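PrgZ (PDB 4FAJ) acts as a membrane-anchored extracellular pheromone receptor that binds a peptide, and probably serves peptide uptake like other solute-binding proteins of its family. Local coordinates at residues K369-N374 against W469-A474; T199-D204 against D475-L480; T313-N318 against G359-V364; E384-F389 against E513-E518; L86-M91 against I551-D556. One frame throughout, in Å; residues are numbered along the deposited sequence.

Contact 1. Residues K369-N374 against W469-A474; sequences KEMAFN and WQADYA. With ZN (zinc ion), chain H.
Met371 lays its thioether against Ala471, SD meeting CB at 3.7 Å, and this is the one apolar side-chain pair joining 369-374 to 469-474. The methionine gets there with CG anti to its own N (chi1 178°) and bends at the last torsion (chi3 84°). Alongside, Ala474 presents its CB to the carbonyl O of Met371 at 3.6 Å, while Ala372 CB looks onto Ala474 O at 4.0 Å; each methyl thus lies beside a backbone oxygen of the other segment. One shell out, Ala471 is pinned by backbone hydrogen bonds to Ala317 and Gly552, and Ala372 by one to Phe381. Phe479 packs on both Met371 and Ala471. On strand 464-470, two residues before Ala471, Trp469 pairs antiparallel with the bound peptide, whose backbone is also hydrogen-bonded by Asp472 OD1. On the loop side, Glu370, next to Met371, binds a zinc ion, its OE2 2.2 Å from the metal and OE1 2.7 Å, with OE1 also in plane at the edge of the Phe373 ring. No hydrogen bond crosses between the two segments, which implies that the loop leans on the peptide-pairing strand through van der Waals contact, with the hydrogen bonds and the metal bond made to other partners.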
# COMPACT_ATOMS: atom_id res chain seq x y z
N LYS A 369 14.11 0.89 5.25
CA LYS A 369 14.74 1.56 6.39
C LYS A 369 13.83 2.64 6.98
O LYS A 369 12.91 3.13 6.30
CB LYS A 369 16.07 2.20 5.97
CG LYS A 369 17.12 1.20 5.59
CD LYS A 369 18.23 1.79 4.71
CE LYS A 369 19.49 2.10 5.46
NZ LYS A 369 20.62 2.32 4.47
N GLU A 370 14.10 2.98 8.24
CA GLU A 370 13.44 4.08 8.97
C GLU A 370 11.96 3.83 9.24
O GLU A 370 11.21 4.77 9.47
CB GLU A 370 13.58 5.44 8.24
CG GLU A 370 14.92 5.73 7.62
CD GLU A 370 16.06 5.66 8.59
OE1 GLU A 370 15.85 5.92 9.80
OE2 GLU A 370 17.18 5.36 8.12
N MET A 371 11.53 2.57 9.20
CA MET A 371 10.13 2.23 9.39
C MET A 371 9.93 1.67 10.79
O MET A 371 9.11 2.18 11.55
CB MET A 371 9.70 1.20 8.34
CG MET A 371 8.26 0.71 8.44
SD MET A 371 8.02 -0.80 7.48
CE MET A 371 8.57 -2.06 8.63
N ALA A 372 10.66 0.61 11.10
CA ALA A 372 10.44 -0.15 12.33
C ALA A 372 11.72 -0.24 13.14
O ALA A 372 12.77 -0.62 12.61
CB ALA A 372 9.95 -1.53 11.99
N PHE A 373 11.62 0.08 14.42
CA PHE A 373 12.77 0.06 15.33
C PHE A 373 12.50 -0.87 16.52
O PHE A 373 11.38 -0.94 17.04
CB PHE A 373 13.09 1.47 15.83
CG PHE A 373 13.43 2.44 14.74
CD1 PHE A 373 14.74 2.60 14.31
CD2 PHE A 373 12.43 3.19 14.12
CE1 PHE A 373 15.06 3.49 13.29
CE2 PHE A 373 12.74 4.08 13.10
CZ PHE A 373 14.06 4.23 12.68
N ASN A 374 13.53 -1.58 16.95
CA ASN A 374 13.42 -2.54 18.04
C ASN A 374 13.10 -1.79 19.34
O ASN A 374 13.79 -0.82 19.67
CB ASN A 374 14.75 -3.29 18.17
CG ASN A 374 14.66 -4.52 19.05
OD1 ASN A 374 13.94 -4.56 20.05
ND2 ASN A 374 15.42 -5.54 18.69
N TRP A 469 5.12 -2.37 -2.31
CA TRP A 469 4.26 -2.36 -1.13
C TRP A 469 4.68 -1.18 -0.28
O TRP A 469 5.89 -0.96 -0.08
CB TRP A 469 4.47 -3.66 -0.34
CG TRP A 469 3.54 -3.81 0.86
CD1 TRP A 469 3.84 -3.61 2.17
CD2 TRP A 469 2.17 -4.20 0.81
NE1 TRP A 469 2.73 -3.85 2.96
CE2 TRP A 469 1.69 -4.22 2.15
CE3 TRP A 469 1.29 -4.52 -0.22
CZ2 TRP A 469 0.38 -4.55 2.46
CZ3 TRP A 469 -0.02 -4.87 0.09
CH2 TRP A 469 -0.46 -4.87 1.42
N GLN A 470 3.70 -0.42 0.21
CA GLN A 470 3.94 0.53 1.29
C GLN A 470 3.36 -0.03 2.58
O GLN A 470 2.20 -0.45 2.59
CB GLN A 470 3.33 1.90 1.02
CG GLN A 470 3.33 2.80 2.28
CD GLN A 470 3.53 4.26 2.00
OE1 GLN A 470 4.41 4.63 1.23
NE2 GLN A 470 2.73 5.12 2.66
N ALA A 471 4.15 -0.01 3.65
CA ALA A 471 3.70 -0.52 4.93
C ALA A 471 2.39 0.15 5.31
O ALA A 471 2.23 1.35 5.09
CB ALA A 471 4.72 -0.25 6.02
N ASP A 472 1.47 -0.63 5.86
CA ASP A 472 0.20 -0.11 6.38
C ASP A 472 0.38 0.31 7.84
O ASP A 472 -0.34 1.17 8.32
CB ASP A 472 -0.90 -1.17 6.27
CG ASP A 472 -1.29 -1.49 4.85
OD1 ASP A 472 -1.34 -0.57 3.99
OD2 ASP A 472 -1.56 -2.68 4.58
N TYR A 473 1.33 -0.32 8.53
CA TYR A 473 1.67 0.02 9.93
C TYR A 473 3.17 -0.26 10.19
O TYR A 473 3.80 -0.99 9.43
CB TYR A 473 0.77 -0.74 10.92
CG TYR A 473 0.69 -2.24 10.69
CD1 TYR A 473 -0.14 -2.77 9.69
CD2 TYR A 473 1.43 -3.13 11.45
CE1 TYR A 473 -0.20 -4.14 9.46
CE2 TYR A 473 1.36 -4.50 11.25
CZ TYR A 473 0.55 -5.00 10.26
OH TYR A 473 0.51 -6.37 10.06
N ALA A 474 3.73 0.33 11.26
CA ALA A 474 5.19 0.30 11.49
C ALA A 474 5.70 -0.98 12.14
O ALA A 474 6.23 -0.96 13.25
CB ALA A 474 5.63 1.52 12.34
ZN ZN H . 18.45 5.22 9.86

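Contact 2. Residues T199-D204 against D475-L480; sequences TPYFTD and DPISFL
Tyr201 sets the phenol end of its ring against the Ile477 methyl CG2, with CZ to CG2 3.9 Å, and this is the closer-packed half of the contact. The two side chains cross at about a right angle. Tyr201 holds CG between its own N and carbonyl carbon (chi1 53°), which swings the ring out toward the other segment, and Thr199 CG2 rests 3.5 Å above one ring face, offset toward the rim. The looser half is polar: Asp475 OD2 approaches Tyr201 CD1 obliquely at 4.1 Å, the carboxylate plane 45° from the ring, with no bond between them. That carboxylate has other partners. Its OD1 takes a nearly straight bond from Ile477 N through the anti lone pair (3.0 Å, 169°) and also forms a salt bridge with Arg510. The Tyr201 OH is hydrogen-bonded to a glycerol molecule that probably came from the crystallisation liquor, marking the more open side; the ring also stacks with Tyr473. With Pro476 between them, Asp475 and Ile477 close an Asx turn whose side-chain bond caps the turn leading into helix 477-480. This turn faces Tyr201, the N-cap residue of helix 202-205, probably at a seam between the lobes of this family 5 solute-binding protein.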
# COMPACT_ATOMS: atom_id res chain seq x y z
N THR A 199 -1.50 -8.53 20.60
CA THR A 199 -1.04 -8.03 19.32
C THR A 199 -0.78 -6.52 19.47
O THR A 199 -1.71 -5.72 19.38
CB THR A 199 -2.09 -8.30 18.22
OG1 THR A 199 -2.49 -9.69 18.24
CG2 THR A 199 -1.53 -7.96 16.86
N PRO A 200 0.49 -6.14 19.70
CA PRO A 200 0.86 -4.75 19.99
C PRO A 200 0.42 -3.72 18.96
O PRO A 200 0.15 -2.58 19.33
CB PRO A 200 2.38 -4.79 20.07
CG PRO A 200 2.69 -6.17 20.44
CD PRO A 200 1.66 -7.03 19.79
N TYR A 201 0.37 -4.11 17.68
CA TYR A 201 -0.01 -3.21 16.60
C TYR A 201 -1.52 -3.24 16.25
O TYR A 201 -1.93 -2.63 15.24
CB TYR A 201 0.83 -3.49 15.33
CG TYR A 201 0.82 -4.94 14.89
CD1 TYR A 201 1.85 -5.81 15.26
CD2 TYR A 201 -0.23 -5.45 14.14
CE1 TYR A 201 1.83 -7.14 14.87
CE2 TYR A 201 -0.26 -6.76 13.76
CZ TYR A 201 0.77 -7.61 14.13
OH TYR A 201 0.73 -8.91 13.74
N PHE A 202 -2.35 -3.88 17.07
CA PHE A 202 -3.77 -4.02 16.70
C PHE A 202 -4.50 -2.68 16.59
O PHE A 202 -5.29 -2.49 15.68
CB PHE A 202 -4.53 -4.97 17.64
CG PHE A 202 -5.92 -5.27 17.15
CD1 PHE A 202 -7.04 -4.79 17.83
CD2 PHE A 202 -6.12 -6.01 15.99
CE1 PHE A 202 -8.33 -5.05 17.37
CE2 PHE A 202 -7.40 -6.26 15.50
CZ PHE A 202 -8.52 -5.77 16.20
N THR A 203 -4.23 -1.74 17.49
CA THR A 203 -4.81 -0.40 17.36
C THR A 203 -4.38 0.26 16.04
O THR A 203 -5.16 0.95 15.40
CB THR A 203 -4.45 0.46 18.57
OG1 THR A 203 -4.84 -0.25 19.76
CG2 THR A 203 -5.16 1.79 18.52
N ASP A 204 -3.15 -0.01 15.60
CA ASP A 204 -2.70 0.47 14.29
C ASP A 204 -3.55 -0.10 13.15
O ASP A 204 -3.90 0.63 12.23
CB ASP A 204 -1.23 0.15 14.04
CG ASP A 204 -0.32 0.70 15.13
OD1 ASP A 204 -0.05 1.92 15.14
OD2 ASP A 204 0.10 -0.07 15.99
N ASP A 475 5.52 -2.11 11.46
CA ASP A 475 6.05 -3.37 11.93
C ASP A 475 6.49 -4.16 10.69
O ASP A 475 5.81 -4.12 9.65
CB ASP A 475 5.01 -4.15 12.75
CG ASP A 475 5.58 -5.38 13.42
OD1 ASP A 475 5.78 -6.39 12.73
OD2 ASP A 475 5.85 -5.33 14.65
N PRO A 476 7.63 -4.87 10.78
CA PRO A 476 8.11 -5.64 9.63
C PRO A 476 7.07 -6.60 9.04
O PRO A 476 7.11 -6.88 7.83
CB PRO A 476 9.31 -6.41 10.18
CG PRO A 476 9.71 -5.74 11.41
CD PRO A 476 8.56 -4.93 11.93
N ILE A 477 6.15 -7.09 9.87
CA ILE A 477 5.14 -8.05 9.41
C ILE A 477 4.20 -7.47 8.34
O ILE A 477 3.65 -8.22 7.55
CB ILE A 477 4.33 -8.66 10.60
CG1 ILE A 477 3.59 -9.95 10.22
CG2 ILE A 477 3.30 -7.67 11.12
CD1 ILE A 477 4.41 -11.04 9.56
N SER A 478 4.03 -6.15 8.27
CA SER A 478 3.20 -5.57 7.18
C SER A 478 3.76 -6.00 5.81
O SER A 478 3.00 -6.38 4.92
CB SER A 478 3.11 -4.04 7.30
OG SER A 478 2.32 -3.51 6.24
N PHE A 479 5.09 -6.01 5.68
CA PHE A 479 5.73 -6.52 4.46
C PHE A 479 5.80 -8.04 4.37
O PHE A 479 5.46 -8.62 3.34
CB PHE A 479 7.16 -5.98 4.36
CG PHE A 479 7.24 -4.60 3.79
CD1 PHE A 479 7.03 -3.51 4.60
CD2 PHE A 479 7.51 -4.41 2.44
CE1 PHE A 479 7.09 -2.23 4.08
CE2 PHE A 479 7.59 -3.11 1.92
CZ PHE A 479 7.36 -2.04 2.74
N LEU A 480 6.28 -8.67 5.44
CA LEU A 480 6.64 -10.09 5.40
C LEU A 480 5.42 -11.01 5.26
O LEU A 480 5.51 -12.07 4.61
CB LEU A 480 7.54 -10.47 6.60
CG LEU A 480 8.85 -9.67 6.74
CD1 LEU A 480 9.59 -9.97 8.07
CD2 LEU A 480 9.80 -9.92 5.55

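Contact 3. Residues T313-N318 against G359-V364; sequences TTLMAN and GSVASV
Thr313 and Gly359 bring their CA atoms to 5.9 Å, the CA atoms of Leu315 and Ser360 are 6.7 Å apart, and no direct backbone hydrogen bond links the two segments. A water bridges them instead: it donates to Thr313 OG1 at 2.8 Å and to Gly359 O at 3.2 Å, tying strand 311-324 to the residues just before strand 361-362. Thr313 swings OG1 anti to N (chi1 -178°), which aims the hydroxyl at the glycine, so that OG1 lies 3.7 Å from Gly359 CA. The same hydroxyl is hydrogen-bonded to the O of Asn358, which precedes Gly359. At the phi of Gly359 (91°) a CB would jam against that preceding carbonyl O. Strands 311-324 and 361-362 belong to the same mixed sheet, each pairing antiparallel with strand 528-539; Thr314 and Met316 bond to Thr535 and Val533 of that strand. Further along, Leu315 reaches across with CD1, which touches Gly359 O at 3.8 Å and Val361 CG2 at 4.1 Å. The leucine and valine side chains cross at about a right angle, and both also pack on Gln532. Leu315 also touches Glu370, whose carboxylate holds a zinc ion. Beyond Met316 the chain turns a corner at Ala317, the centre of an inverse gamma turn, before Asn318 bonds a polar side chain of the bound peptide.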
# COMPACT_ATOMS: atom_id res chain seq x y z
N THR A 313 11.67 16.39 -0.52
CA THR A 313 11.65 14.94 -0.69
C THR A 313 11.47 14.29 0.67
O THR A 313 12.06 14.72 1.65
CB THR A 313 12.91 14.39 -1.39
OG1 THR A 313 12.77 12.97 -1.56
CG2 THR A 313 14.14 14.68 -0.58
N THR A 314 10.65 13.24 0.70
CA THR A 314 10.26 12.58 1.94
C THR A 314 10.35 11.07 1.71
O THR A 314 9.74 10.55 0.78
CB THR A 314 8.81 12.95 2.33
OG1 THR A 314 8.64 14.37 2.27
CG2 THR A 314 8.49 12.44 3.77
N LEU A 315 11.12 10.38 2.56
CA LEU A 315 11.37 8.95 2.40
C LEU A 315 10.17 8.17 2.91
O LEU A 315 9.68 8.44 4.00
CB LEU A 315 12.63 8.52 3.16
CG LEU A 315 13.09 7.07 2.95
CD1 LEU A 315 13.54 6.86 1.51
CD2 LEU A 315 14.23 6.73 3.93
N MET A 316 9.70 7.21 2.11
CA MET A 316 8.51 6.42 2.43
C MET A 316 8.88 5.00 2.85
O MET A 316 9.92 4.48 2.44
CB MET A 316 7.61 6.34 1.22
CG MET A 316 7.13 7.67 0.68
SD MET A 316 5.81 8.37 1.70
CE MET A 316 6.67 9.74 2.43
N ALA A 317 8.01 4.36 3.64
CA ALA A 317 8.16 2.95 4.03
C ALA A 317 7.61 2.06 2.92
O ALA A 317 6.61 1.34 3.09
CB ALA A 317 7.45 2.67 5.38
N ASN A 318 8.28 2.10 1.78
CA ASN A 318 7.72 1.61 0.52
C ASN A 318 8.86 1.01 -0.30
O ASN A 318 9.79 1.72 -0.67
CB ASN A 318 7.04 2.82 -0.15
CG ASN A 318 6.43 2.54 -1.54
OD1 ASN A 318 6.03 3.51 -2.22
ND2 ASN A 318 6.30 1.27 -1.95
N GLY A 359 15.83 11.42 -3.76
CA GLY A 359 15.75 11.02 -2.37
C GLY A 359 15.32 9.58 -2.16
O GLY A 359 15.28 9.11 -1.03
N SER A 360 15.03 8.87 -3.24
CA SER A 360 14.84 7.42 -3.15
C SER A 360 16.19 6.79 -2.82
O SER A 360 17.23 7.40 -3.08
CB SER A 360 14.30 6.85 -4.46
OG SER A 360 13.02 7.38 -4.77
N VAL A 361 16.18 5.59 -2.23
CA VAL A 361 17.44 4.92 -1.88
C VAL A 361 17.41 3.43 -2.24
O VAL A 361 16.34 2.82 -2.29
CB VAL A 361 17.78 5.11 -0.39
CG1 VAL A 361 17.90 6.60 -0.04
CG2 VAL A 361 16.74 4.43 0.49
N ALA A 362 18.58 2.87 -2.50
CA ALA A 362 18.71 1.44 -2.76
C ALA A 362 18.11 0.61 -1.63
O ALA A 362 18.25 0.97 -0.45
CB ALA A 362 20.19 1.06 -2.95
N SER A 363 17.44 -0.48 -2.00
CA SER A 363 16.93 -1.44 -1.02
C SER A 363 18.11 -2.21 -0.41
O SER A 363 19.06 -2.54 -1.12
CB SER A 363 15.99 -2.46 -1.68
OG SER A 363 14.74 -1.89 -2.07
N VAL A 364 18.03 -2.47 0.89
CA VAL A 364 18.99 -3.37 1.57
C VAL A 364 18.35 -4.71 1.90
O VAL A 364 19.02 -5.63 2.34
CB VAL A 364 19.53 -2.75 2.87
CG1 VAL A 364 20.38 -1.51 2.57
CG2 VAL A 364 18.39 -2.43 3.85
O HOH W 1 13.41 11.19 0.55

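Contact 4. Residues E384-F389 against E513-E518; sequences EKLVEF and ELKKAE
One side of helix 510-524 carries Lys515 and Glu518, three residues apart on adjacent turns, and this salt-bridged pair receives Glu384 and Leu386 from the loop that leads to helix 391-402. Within the helix, Lys515 NZ donates to Glu518 OE1 at 2.7 Å, meeting it on the syn side but 22° out of the carboxylate plane. To bring the ammonium round, the lysine chain kinks at its second torsion (chi2 65°) and then runs extended. Leu386 drops CD1 over this pair: it sits 4.0 Å from Glu518 OE1 and 4.2 Å from Lys515 NZ, so a methyl packs beside the bridge, close to both its ends. Leu386 and Glu518 pass at an oblique angle. Glu384 slides past the Lys515 chain in the opposite direction, and its OE2 rests against Lys515 CE at 3.9 Å. The charged ends do not meet, since Glu384 OE2 stays 5.1 Å from Lys515 NZ and forms its salt bridge with Lys519 instead. A water makes the polar link between the segments, donating to Glu384 O at 2.6 Å and accepting from Lys515 NZ at 2.9 Å. NZ thus has three hydrogen-bond partners, Glu518 OE1, Phe381 O and the water, besides a cation-pi contact with Phe381; such surroundings would probably favour the charged form of this buried lysine. The loop is tied by its backbone, Leu386 with Val364, to the chain after strand 361-362, while the helix packs on helix 497-502 through Ala517 and on helix 477-480 through Leu514 and Glu518.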
# COMPACT_ATOMS: atom_id res chain seq x y z
N GLU A 384 20.87 -4.62 7.82
CA GLU A 384 21.80 -5.51 7.14
C GLU A 384 21.69 -5.32 5.64
O GLU A 384 20.59 -5.18 5.11
CB GLU A 384 21.50 -6.97 7.47
CG GLU A 384 21.87 -7.39 8.87
CD GLU A 384 21.59 -8.85 9.13
OE1 GLU A 384 22.08 -9.70 8.36
OE2 GLU A 384 20.88 -9.16 10.11
N LYS A 385 22.83 -5.30 4.95
CA LYS A 385 22.85 -5.18 3.51
C LYS A 385 22.70 -6.59 2.91
O LYS A 385 23.69 -7.27 2.63
CB LYS A 385 24.15 -4.51 3.05
CG LYS A 385 24.08 -3.95 1.63
CD LYS A 385 25.40 -3.32 1.25
CE LYS A 385 25.24 -2.28 0.16
NZ LYS A 385 26.51 -1.52 -0.02
N LEU A 386 21.46 -7.01 2.71
CA LEU A 386 21.13 -8.40 2.33
C LEU A 386 21.10 -8.64 0.82
O LEU A 386 21.13 -9.80 0.39
CB LEU A 386 19.80 -8.81 2.96
CG LEU A 386 19.72 -8.89 4.49
CD1 LEU A 386 18.29 -9.18 4.91
CD2 LEU A 386 20.68 -9.93 5.07
N VAL A 387 21.00 -7.57 0.04
CA VAL A 387 21.09 -7.65 -1.41
C VAL A 387 22.06 -6.59 -1.89
O VAL A 387 22.15 -5.51 -1.29
CB VAL A 387 19.71 -7.46 -2.11
CG1 VAL A 387 18.77 -8.60 -1.75
CG2 VAL A 387 19.08 -6.12 -1.75
N GLU A 388 22.81 -6.90 -2.94
CA GLU A 388 23.73 -5.94 -3.54
C GLU A 388 24.16 -6.39 -4.93
O GLU A 388 24.47 -7.57 -5.14
CB GLU A 388 24.98 -5.78 -2.67
CG GLU A 388 25.88 -4.61 -3.10
CD GLU A 388 27.05 -4.40 -2.16
OE1 GLU A 388 27.68 -5.39 -1.75
OE2 GLU A 388 27.34 -3.22 -1.83
N PHE A 389 24.18 -5.42 -5.85
CA PHE A 389 24.74 -5.58 -7.19
C PHE A 389 26.09 -6.30 -7.18
O PHE A 389 27.01 -5.92 -6.47
CB PHE A 389 24.91 -4.20 -7.83
CG PHE A 389 25.40 -4.23 -9.25
CD1 PHE A 389 24.76 -4.99 -10.22
CD2 PHE A 389 26.48 -3.43 -9.64
CE1 PHE A 389 25.21 -4.99 -11.54
CE2 PHE A 389 26.93 -3.43 -10.96
CZ PHE A 389 26.29 -4.20 -11.91
N GLU A 513 13.28 -13.57 14.88
CA GLU A 513 12.67 -14.60 14.04
C GLU A 513 12.16 -14.03 12.73
O GLU A 513 12.30 -14.67 11.69
CB GLU A 513 11.57 -15.35 14.79
CG GLU A 513 12.08 -16.11 16.01
CD GLU A 513 13.11 -17.15 15.66
OE1 GLU A 513 12.74 -18.17 15.03
OE2 GLU A 513 14.30 -16.96 16.02
N LEU A 514 11.56 -12.84 12.78
CA LEU A 514 11.14 -12.16 11.56
C LEU A 514 12.33 -11.81 10.67
O LEU A 514 12.22 -11.86 9.46
CB LEU A 514 10.34 -10.89 11.87
CG LEU A 514 8.98 -11.08 12.55
CD1 LEU A 514 8.27 -9.72 12.69
CD2 LEU A 514 8.11 -12.08 11.81
N LYS A 515 13.47 -11.46 11.26
CA LYS A 515 14.67 -11.20 10.46
C LYS A 515 15.17 -12.47 9.80
O LYS A 515 15.65 -12.45 8.65
CB LYS A 515 15.78 -10.54 11.30
CG LYS A 515 16.89 -9.89 10.46
CD LYS A 515 16.34 -8.71 9.67
CE LYS A 515 17.38 -7.93 8.93
NZ LYS A 515 16.73 -6.90 8.07
N LYS A 516 15.05 -13.60 10.50
CA LYS A 516 15.39 -14.89 9.91
C LYS A 516 14.49 -15.16 8.71
O LYS A 516 14.95 -15.67 7.69
CB LYS A 516 15.25 -16.03 10.92
CG LYS A 516 16.36 -16.13 11.93
CD LYS A 516 16.05 -17.23 12.96
CE LYS A 516 17.13 -17.31 14.04
NZ LYS A 516 16.73 -18.23 15.16
N ALA A 517 13.20 -14.84 8.84
CA ALA A 517 12.25 -15.05 7.74
C ALA A 517 12.67 -14.20 6.54
O ALA A 517 12.73 -14.71 5.43
CB ALA A 517 10.84 -14.73 8.17
N GLU A 518 12.98 -12.93 6.75
CA GLU A 518 13.43 -12.07 5.64
C GLU A 518 14.64 -12.70 4.94
O GLU A 518 14.67 -12.78 3.70
CB GLU A 518 13.76 -10.66 6.13
CG GLU A 518 14.01 -9.66 5.01
CD GLU A 518 14.45 -8.29 5.49
OE1 GLU A 518 14.87 -8.17 6.65
OE2 GLU A 518 14.39 -7.34 4.67
O HOH W 2 18.24 -5.29 6.24

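Contact 5. Residues L86-M91 against I551-D556; sequences LLANVM and IGAKYD
Asn89 turns its amide toward the chain at Tyr555 and Asp556, and the polar half of the contact follows from the way that flat group is set. Asn89 CG lies anti to the carbonyl carbon (chi1 -73°), which carries Asn89 ND2 to Tyr555 O, where it donates at 3.0 Å with an angle of 153° at the hydrogen. The nitrogen approaches from above the carbonyl plane, and the oxygen in turn is tilted a little from the amide plane, so the bond is sound without being ideally aligned. On the other limb of the amide, Asn89 OD1 comes to 3.7 Å from Asp556 OD1. Two acceptors face each other here, the amide and carboxylate planes 64° apart, and a water stands near both, 3.1 Å from Asn89 OD1 and 2.8 Å from Asp556 OD1. Further bonds fix both groups: Asn89 ND2 also donates to Thr85 O and Asn89 OD1 accepts from Tyr557 N, whereas Asp556 accepts from Lys558 N on OD1 and pairs with Arg96 through OD2. Beside this polar patch, Ala88 and Ala553 point their methyls at one another, CB to CB 3.5 Å, tighter than usual for carbon. Helix 81-90 thus ends against the short strand 555-556, while the helix's far flank, at Leu86 and Val90, packs on Ile255 of strand 252-257; strand 555-556 in turn pairs antiparallel with strand 547-548, Asp556 bonding Leu547 through the backbone.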
# COMPACT_ATOMS: atom_id res chain seq x y z
N LEU A 86 -7.81 8.59 -1.11
CA LEU A 86 -9.14 9.16 -1.27
C LEU A 86 -10.04 8.73 -0.11
O LEU A 86 -10.71 9.55 0.52
CB LEU A 86 -9.78 8.75 -2.58
CG LEU A 86 -11.24 9.18 -2.76
CD1 LEU A 86 -11.38 10.70 -2.68
CD2 LEU A 86 -11.76 8.63 -4.09
N LEU A 87 -10.05 7.43 0.18
CA LEU A 87 -10.90 6.90 1.25
C LEU A 87 -10.49 7.45 2.62
O LEU A 87 -11.36 7.71 3.47
CB LEU A 87 -10.92 5.35 1.25
CG LEU A 87 -11.74 4.65 0.17
CD1 LEU A 87 -11.63 3.11 0.30
CD2 LEU A 87 -13.20 5.07 0.19
N ALA A 88 -9.20 7.67 2.85
CA ALA A 88 -8.74 8.27 4.11
C ALA A 88 -9.27 9.70 4.30
O ALA A 88 -9.34 10.21 5.42
CB ALA A 88 -7.20 8.25 4.20
N ASN A 89 -9.69 10.33 3.20
CA ASN A 89 -10.18 11.71 3.20
C ASN A 89 -11.70 11.90 3.02
O ASN A 89 -12.26 12.90 3.50
CB ASN A 89 -9.39 12.51 2.17
CG ASN A 89 -7.98 12.79 2.62
OD1 ASN A 89 -7.75 13.67 3.45
ND2 ASN A 89 -7.02 12.04 2.08
N VAL A 90 -12.38 10.95 2.36
CA VAL A 90 -13.84 10.98 2.28
C VAL A 90 -14.51 10.05 3.30
O VAL A 90 -15.71 10.16 3.54
CB VAL A 90 -14.40 10.77 0.83
CG1 VAL A 90 -13.86 11.86 -0.11
CG2 VAL A 90 -14.08 9.36 0.29
N MET A 91 -13.73 9.16 3.92
CA MET A 91 -14.22 8.30 4.99
C MET A 91 -13.35 8.46 6.24
O MET A 91 -12.38 9.23 6.25
CB MET A 91 -14.27 6.83 4.54
CG MET A 91 -15.26 6.57 3.42
SD MET A 91 -15.61 4.84 3.18
CE MET A 91 -16.74 4.48 4.53
N ILE A 551 3.87 5.78 6.32
CA ILE A 551 3.12 4.52 6.37
C ILE A 551 1.61 4.78 6.19
O ILE A 551 1.12 5.87 6.51
CB ILE A 551 3.33 3.73 7.70
CG1 ILE A 551 2.74 4.48 8.90
CG2 ILE A 551 4.80 3.44 7.95
CD1 ILE A 551 2.86 3.71 10.22
N GLY A 552 0.89 3.79 5.69
CA GLY A 552 -0.56 3.88 5.52
C GLY A 552 -0.94 4.85 4.42
O GLY A 552 -0.17 5.10 3.49
N ALA A 553 -2.14 5.42 4.53
CA ALA A 553 -2.64 6.36 3.53
C ALA A 553 -1.74 7.60 3.57
O ALA A 553 -1.56 8.19 4.62
CB ALA A 553 -4.08 6.73 3.83
N LYS A 554 -1.19 7.99 2.43
CA LYS A 554 -0.09 8.97 2.38
C LYS A 554 -0.47 10.39 2.82
O LYS A 554 0.34 11.07 3.46
CB LYS A 554 0.52 9.02 0.98
CG LYS A 554 1.80 9.86 0.90
CD LYS A 554 2.39 9.86 -0.51
CE LYS A 554 3.05 8.55 -0.87
NZ LYS A 554 4.03 8.72 -2.02
N TYR A 555 -1.66 10.85 2.44
CA TYR A 555 -2.04 12.25 2.72
C TYR A 555 -3.32 12.35 3.52
O TYR A 555 -4.28 11.63 3.25
CB TYR A 555 -2.17 13.06 1.43
CG TYR A 555 -0.87 13.26 0.69
CD1 TYR A 555 0.10 14.11 1.19
CD2 TYR A 555 -0.60 12.58 -0.50
CE1 TYR A 555 1.31 14.30 0.53
CE2 TYR A 555 0.61 12.77 -1.18
CZ TYR A 555 1.56 13.63 -0.65
OH TYR A 555 2.76 13.85 -1.27
N ASP A 556 -3.32 13.25 4.51
CA ASP A 556 -4.52 13.62 5.24
C ASP A 556 -4.73 15.13 5.08
O ASP A 556 -3.94 15.94 5.58
CB ASP A 556 -4.39 13.25 6.73
CG ASP A 556 -5.68 13.49 7.51
OD1 ASP A 556 -6.66 14.01 6.92
OD2 ASP A 556 -5.72 13.13 8.71
O HOH W 3 -9.33 13.60 6.06

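In the fold
Contacts 1, 2 and 5 are buried, contact 4 partly so, and contact 3 lies at the surface. Contacts 1 and 3 reach the same sheet, in which strands 464-470 and 311-324 are neighbours. Contact 5 touches contact 1 as well, although their centres are about 17 Å apart. Strand 464-470 and helix 477-480 follow each other, bringing contact 2 against contact 1, and contact 4 meets contact 3 along the backbone. Waters link the segments in contacts 3 and 4, apolar touching carries 1, contact 2 sets a ring on a methyl next to a capping carboxylate, and contact 5 alone has a direct hydrogen bond between its segments.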